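Local coordinates for malonyl CoA:acyl carrier protein malonyltransferase (Streptomyces coelicolor, PDB 1NM2) that probably transfers the malonyl group from malonyl-CoA to holo acyl carrier protein, supplying malonyl-ACP for fatty acid biosynthesis, at residues S149-A161 with A171-K185. Numbering follows the deposited sequence.
Sequences SVAHLERLGLTPA and AAGTMEQLAALNEDK
Leu158 drives its branched end into the start of helix 175-183, with CD1 3.3 Å from Gln177 CB and CD2 reaching on toward Leu181 CG. With CG anti to the carbonyl carbon (chi1 -61°), the branched end swings over so that both methyls lie against Gln177 CB. Leu156 CD2 lies 3.8 Å from Leu181 CA, one turn along the helix from Gln177, and Leu153 CD2 meets Ala171 CB at 4.0 Å.

Polar contacts close both ends. His152 NE2 donates to Asp184 O at 2.7 Å, coming from above the carbonyl plane, and the Asp184 carboxylate stands almost perpendicular to the imidazole (88°) with OD2 3.4 Å from His152 CE1. At the other end Thr159 and Ala172 form an antiparallel hydrogen-bonded pair, Thr159 N to Ala172 O (3.0 Å) being straighter than the return bond from Ala172 N to Thr159 O.

Gln177 lies alongside Leu158, running the opposite way, and its OE1 accepts from Thr174 N (3.0 Å) in a capping box. Cut back to an alanine, this residue would keep the CB against Leu158, but Thr174 N would probably lose its side-chain acceptor and Gly157 O the amide beside it.

Gly157, with positive phi, ends helix 146-155 in a Schellman motif. Helices 146-155 and 175-183 pack together next to the hairpin of strands 159-165 and 168-172, in the ferredoxin-like small subdomain of the acyltransferase fold.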
loop_
_atom_site.group_PDB
_atom_site.type_symbol
_atom_site.label_atom_id
_atom_site.label_comp_id
_atom_site.label_asym_id
_atom_site.label_seq_id
_atom_site.Cartn_x
_atom_site.Cartn_y
_atom_site.Cartn_z
ATOM N N SER A 149 12.081 -17.288 11.222
ATOM C CA SER A 149 11.613 -17.392 9.845
ATOM C C SER A 149 12.458 -16.545 8.911
ATOM O O SER A 149 12.812 -16.983 7.820
ATOM C CB SER A 149 10.150 -16.962 9.741
ATOM O OG SER A 149 9.295 -18.013 10.138
ATOM N N VAL A 150 12.772 -15.328 9.338
ATOM C CA VAL A 150 13.592 -14.433 8.532
ATOM C C VAL A 150 14.979 -15.046 8.340
ATOM O O VAL A 150 15.496 -15.098 7.223
ATOM C CB VAL A 150 13.725 -13.051 9.208
ATOM C CG1 VAL A 150 14.806 -12.220 8.516
ATOM C CG2 VAL A 150 12.384 -12.329 9.146
ATOM N N ALA A 151 15.574 -15.520 9.432
ATOM C CA ALA A 151 16.899 -16.134 9.365
ATOM C C ALA A 151 16.918 -17.277 8.354
ATOM O O ALA A 151 17.819 -17.372 7.528
ATOM C CB ALA A 151 17.306 -16.650 10.747
ATOM N N HIS A 152 15.907 -18.140 8.422
ATOM C CA HIS A 152 15.809 -19.287 7.528
ATOM C C HIS A 152 15.627 -18.897 6.063
ATOM O O HIS A 152 16.403 -19.324 5.205
ATOM C CB HIS A 152 14.648 -20.191 7.959
ATOM C CG HIS A 152 14.546 -21.461 7.171
ATOM N ND1 HIS A 152 15.280 -22.587 7.475
ATOM C CD2 HIS A 152 13.815 -21.775 6.075
ATOM C CE1 HIS A 152 15.005 -23.541 6.602
ATOM N NE2 HIS A 152 14.118 -23.073 5.742
ATOM N N LEU A 153 14.605 -18.097 5.765
ATOM C CA LEU A 153 14.366 -17.698 4.382
ATOM C C LEU A 153 15.567 -16.963 3.790
ATOM O O LEU A 153 15.915 -17.183 2.632
ATOM C CB LEU A 153 13.103 -16.834 4.276
ATOM C CG LEU A 153 13.099 -15.445 4.915
ATOM C CD1 LEU A 153 13.635 -14.429 3.920
ATOM C CD2 LEU A 153 11.671 -15.086 5.326
ATOM N N GLU A 154 16.206 -16.101 4.582
ATOM C CA GLU A 154 17.371 -15.367 4.099
ATOM C C GLU A 154 18.532 -16.318 3.825
ATOM O O GLU A 154 19.293 -16.124 2.871
ATOM C CB GLU A 154 17.804 -14.302 5.111
ATOM C CG GLU A 154 16.783 -13.192 5.292
ATOM C CD GLU A 154 17.291 -12.052 6.151
ATOM O OE1 GLU A 154 17.892 -12.318 7.215
ATOM O OE2 GLU A 154 17.077 -10.886 5.766
ATOM N N ARG A 155 18.665 -17.342 4.663
ATOM C CA ARG A 155 19.730 -18.322 4.477
ATOM C C ARG A 155 19.523 -19.058 3.159
ATOM O O ARG A 155 20.478 -19.518 2.537
ATOM C CB ARG A 155 19.738 -19.338 5.615
ATOM C CG ARG A 155 20.790 -19.093 6.678
ATOM C CD ARG A 155 20.864 -20.300 7.594
ATOM N NE ARG A 155 21.115 -21.512 6.821
ATOM C CZ ARG A 155 20.418 -22.638 6.940
ATOM N NH1 ARG A 155 19.416 -22.713 7.806
ATOM N NH2 ARG A 155 20.721 -23.688 6.189
ATOM N N LEU A 156 18.264 -19.181 2.748
ATOM C CA LEU A 156 17.938 -19.855 1.502
ATOM C C LEU A 156 18.049 -18.900 0.323
ATOM O O LEU A 156 17.848 -19.295 -0.824
ATOM C CB LEU A 156 16.531 -20.453 1.559
ATOM C CG LEU A 156 16.426 -21.886 2.091
ATOM C CD1 LEU A 156 17.142 -22.011 3.433
ATOM C CD2 LEU A 156 14.951 -22.254 2.224
ATOM N N GLY A 157 18.367 -17.639 0.608
ATOM C CA GLY A 157 18.536 -16.673 -0.463
ATOM C C GLY A 157 17.372 -15.735 -0.708
ATOM O O GLY A 157 17.433 -14.898 -1.609
ATOM N N LEU A 158 16.316 -15.866 0.088
ATOM C CA LEU A 158 15.145 -15.009 -0.056
ATOM C C LEU A 158 15.312 -13.749 0.789
ATOM O O LEU A 158 16.212 -13.663 1.618
ATOM C CB LEU A 158 13.881 -15.742 0.408
ATOM C CG LEU A 158 13.404 -17.036 -0.261
ATOM C CD1 LEU A 158 13.222 -16.805 -1.742
ATOM C CD2 LEU A 158 14.383 -18.163 0.003
ATOM N N THR A 159 14.434 -12.775 0.582
ATOM C CA THR A 159 14.486 -11.551 1.362
ATOM C C THR A 159 13.119 -11.357 2.014
ATOM O O THR A 159 12.093 -11.749 1.456
ATOM C CB THR A 159 14.782 -10.323 0.483
ATOM O OG1 THR A 159 13.617 -9.999 -0.279
ATOM C CG2 THR A 159 15.921 -10.608 -0.467
ATOM N N PRO A 160 13.088 -10.781 3.222
ATOM C CA PRO A 160 11.802 -10.566 3.890
ATOM C C PRO A 160 11.173 -9.297 3.314
ATOM O O PRO A 160 11.251 -8.222 3.914
ATOM C CB PRO A 160 12.204 -10.418 5.353
ATOM C CG PRO A 160 13.522 -9.707 5.248
ATOM C CD PRO A 160 14.212 -10.441 4.113
ATOM N N ALA A 161 10.564 -9.440 2.140
ATOM C CA ALA A 161 9.931 -8.335 1.419
ATOM C C ALA A 161 8.845 -7.595 2.195
ATOM O O ALA A 161 8.672 -6.385 2.038
ATOM C CB ALA A 161 9.368 -8.850 0.098
ATOM N N ALA A 171 7.982 -13.738 2.211
ATOM C CA ALA A 171 9.279 -13.992 1.593
ATOM C C ALA A 171 9.189 -13.717 0.096
ATOM O O ALA A 171 8.128 -13.876 -0.502
ATOM C CB ALA A 171 9.704 -15.441 1.834
ATOM N N ALA A 172 10.304 -13.305 -0.500
ATOM C CA ALA A 172 10.345 -13.010 -1.923
ATOM C C ALA A 172 11.703 -13.369 -2.511
ATOM O O ALA A 172 12.738 -13.215 -1.863
ATOM C CB ALA A 172 10.047 -11.534 -2.163
ATOM N N GLY A 173 11.684 -13.849 -3.746
ATOM C CA GLY A 173 12.910 -14.226 -4.423
ATOM C C GLY A 173 12.560 -14.951 -5.706
ATOM O O GLY A 173 11.464 -14.758 -6.249
ATOM N N THR A 174 13.478 -15.779 -6.199
ATOM C CA THR A 174 13.233 -16.525 -7.425
ATOM C C THR A 174 12.263 -17.665 -7.142
ATOM O O THR A 174 12.094 -18.079 -5.994
ATOM C CB THR A 174 14.542 -17.122 -8.008
ATOM O OG1 THR A 174 15.069 -18.105 -7.110
ATOM C CG2 THR A 174 15.582 -16.032 -8.215
ATOM N N MET A 175 11.622 -18.169 -8.189
ATOM C CA MET A 175 10.683 -19.266 -8.026
ATOM C C MET A 175 11.388 -20.512 -7.482
ATOM O O MET A 175 10.798 -21.275 -6.727
ATOM C CB MET A 175 9.988 -19.573 -9.358
ATOM C CG MET A 175 9.062 -18.450 -9.823
ATOM S SD MET A 175 7.826 -18.008 -8.566
ATOM C CE MET A 175 6.532 -19.196 -8.947
ATOM N N GLU A 176 12.651 -20.713 -7.852
ATOM C CA GLU A 176 13.401 -21.868 -7.356
ATOM C C GLU A 176 13.580 -21.767 -5.843
ATOM O O GLU A 176 13.388 -22.744 -5.119
ATOM C CB GLU A 176 14.781 -21.950 -8.007
ATOM C CG GLU A 176 14.774 -22.150 -9.508
ATOM C CD GLU A 176 16.156 -22.463 -10.048
ATOM O OE1 GLU A 176 17.108 -21.727 -9.709
ATOM O OE2 GLU A 176 16.290 -23.444 -10.810
ATOM N N GLN A 177 13.953 -20.583 -5.371
ATOM C CA GLN A 177 14.149 -20.364 -3.945
ATOM C C GLN A 177 12.825 -20.490 -3.200
ATOM O O GLN A 177 12.759 -21.105 -2.132
ATOM C CB GLN A 177 14.762 -18.978 -3.702
ATOM C CG GLN A 177 16.061 -18.747 -4.464
ATOM C CD GLN A 177 16.568 -17.310 -4.383
ATOM O OE1 GLN A 177 15.793 -16.352 -4.447
ATOM N NE2 GLN A 177 17.880 -17.159 -4.268
ATOM N N LEU A 178 11.768 -19.911 -3.759
ATOM C CA LEU A 178 10.461 -19.982 -3.117
ATOM C C LEU A 178 10.016 -21.436 -2.997
ATOM O O LEU A 178 9.367 -21.823 -2.020
ATOM C CB LEU A 178 9.431 -19.160 -3.912
ATOM C CG LEU A 178 9.569 -17.643 -3.699
ATOM C CD1 LEU A 178 8.793 -16.855 -4.763
ATOM C CD2 LEU A 178 9.076 -17.304 -2.305
ATOM N N ALA A 179 10.372 -22.242 -3.993
ATOM C CA ALA A 179 10.024 -23.661 -3.985
ATOM C C ALA A 179 10.868 -24.371 -2.925
ATOM O O ALA A 179 10.384 -25.256 -2.221
ATOM C CB ALA A 179 10.274 -24.270 -5.359
ATOM N N ALA A 180 12.132 -23.978 -2.810
ATOM C CA ALA A 180 13.018 -24.581 -1.815
ATOM C C ALA A 180 12.521 -24.236 -0.418
ATOM O O ALA A 180 12.683 -25.019 0.522
ATOM C CB ALA A 180 14.448 -24.074 -1.998
ATOM N N LEU A 181 11.903 -23.064 -0.292
ATOM C CA LEU A 181 11.380 -22.596 0.989
ATOM C C LEU A 181 10.179 -23.432 1.405
ATOM O O LEU A 181 9.984 -23.716 2.587
ATOM C CB LEU A 181 10.954 -21.127 0.885
ATOM C CG LEU A 181 11.120 -20.202 2.096
ATOM C CD1 LEU A 181 10.113 -19.065 1.973
ATOM C CD2 LEU A 181 10.905 -20.953 3.398
ATOM N N ASN A 182 9.372 -23.825 0.427
ATOM C CA ASN A 182 8.187 -24.627 0.709
ATOM C C ASN A 182 8.553 -26.062 1.056
ATOM O O ASN A 182 7.879 -26.707 1.861
ATOM C CB ASN A 182 7.239 -24.614 -0.492
ATOM C CG ASN A 182 5.948 -25.348 -0.215
ATOM O OD1 ASN A 182 5.319 -25.137 0.821
ATOM N ND2 ASN A 182 5.540 -26.212 -1.139
ATOM N N GLU A 183 9.617 -26.559 0.436
ATOM C CA GLU A 183 10.073 -27.921 0.677
ATOM C C GLU A 183 10.830 -27.994 1.997
ATOM O O GLU A 183 10.763 -28.994 2.712
ATOM C CB GLU A 183 10.953 -28.384 -0.492
ATOM C CG GLU A 183 10.147 -28.675 -1.762
ATOM C CD GLU A 183 11.002 -28.779 -3.017
ATOM O OE1 GLU A 183 11.972 -29.568 -3.029
ATOM O OE2 GLU A 183 10.694 -28.069 -3.999
ATOM N N ASP A 184 11.548 -26.924 2.317
ATOM C CA ASP A 184 12.295 -26.847 3.563
ATOM C C ASP A 184 11.828 -25.585 4.286
ATOM O O ASP A 184 12.461 -24.529 4.208
ATOM C CB ASP A 184 13.797 -26.795 3.280
ATOM C CG ASP A 184 14.620 -26.543 4.532
ATOM O OD1 ASP A 184 14.139 -26.852 5.646
ATOM O OD2 ASP A 184 15.756 -26.044 4.397
ATOM N N LYS A 185 10.705 -25.715 4.982
ATOM C CA LYS A 185 10.100 -24.601 5.701
ATOM C C LYS A 185 10.806 -24.255 7.002
ATOM O O LYS A 185 11.487 -25.092 7.599
ATOM C CB LYS A 185 8.638 -24.912 6.023
ATOM C CG LYS A 185 7.749 -25.193 4.818
ATOM C CD LYS A 185 6.298 -25.367 5.267
ATOM C CE LYS A 185 5.374 -25.718 4.105
ATOM N NZ LYS A 185 5.783 -26.991 3.456
#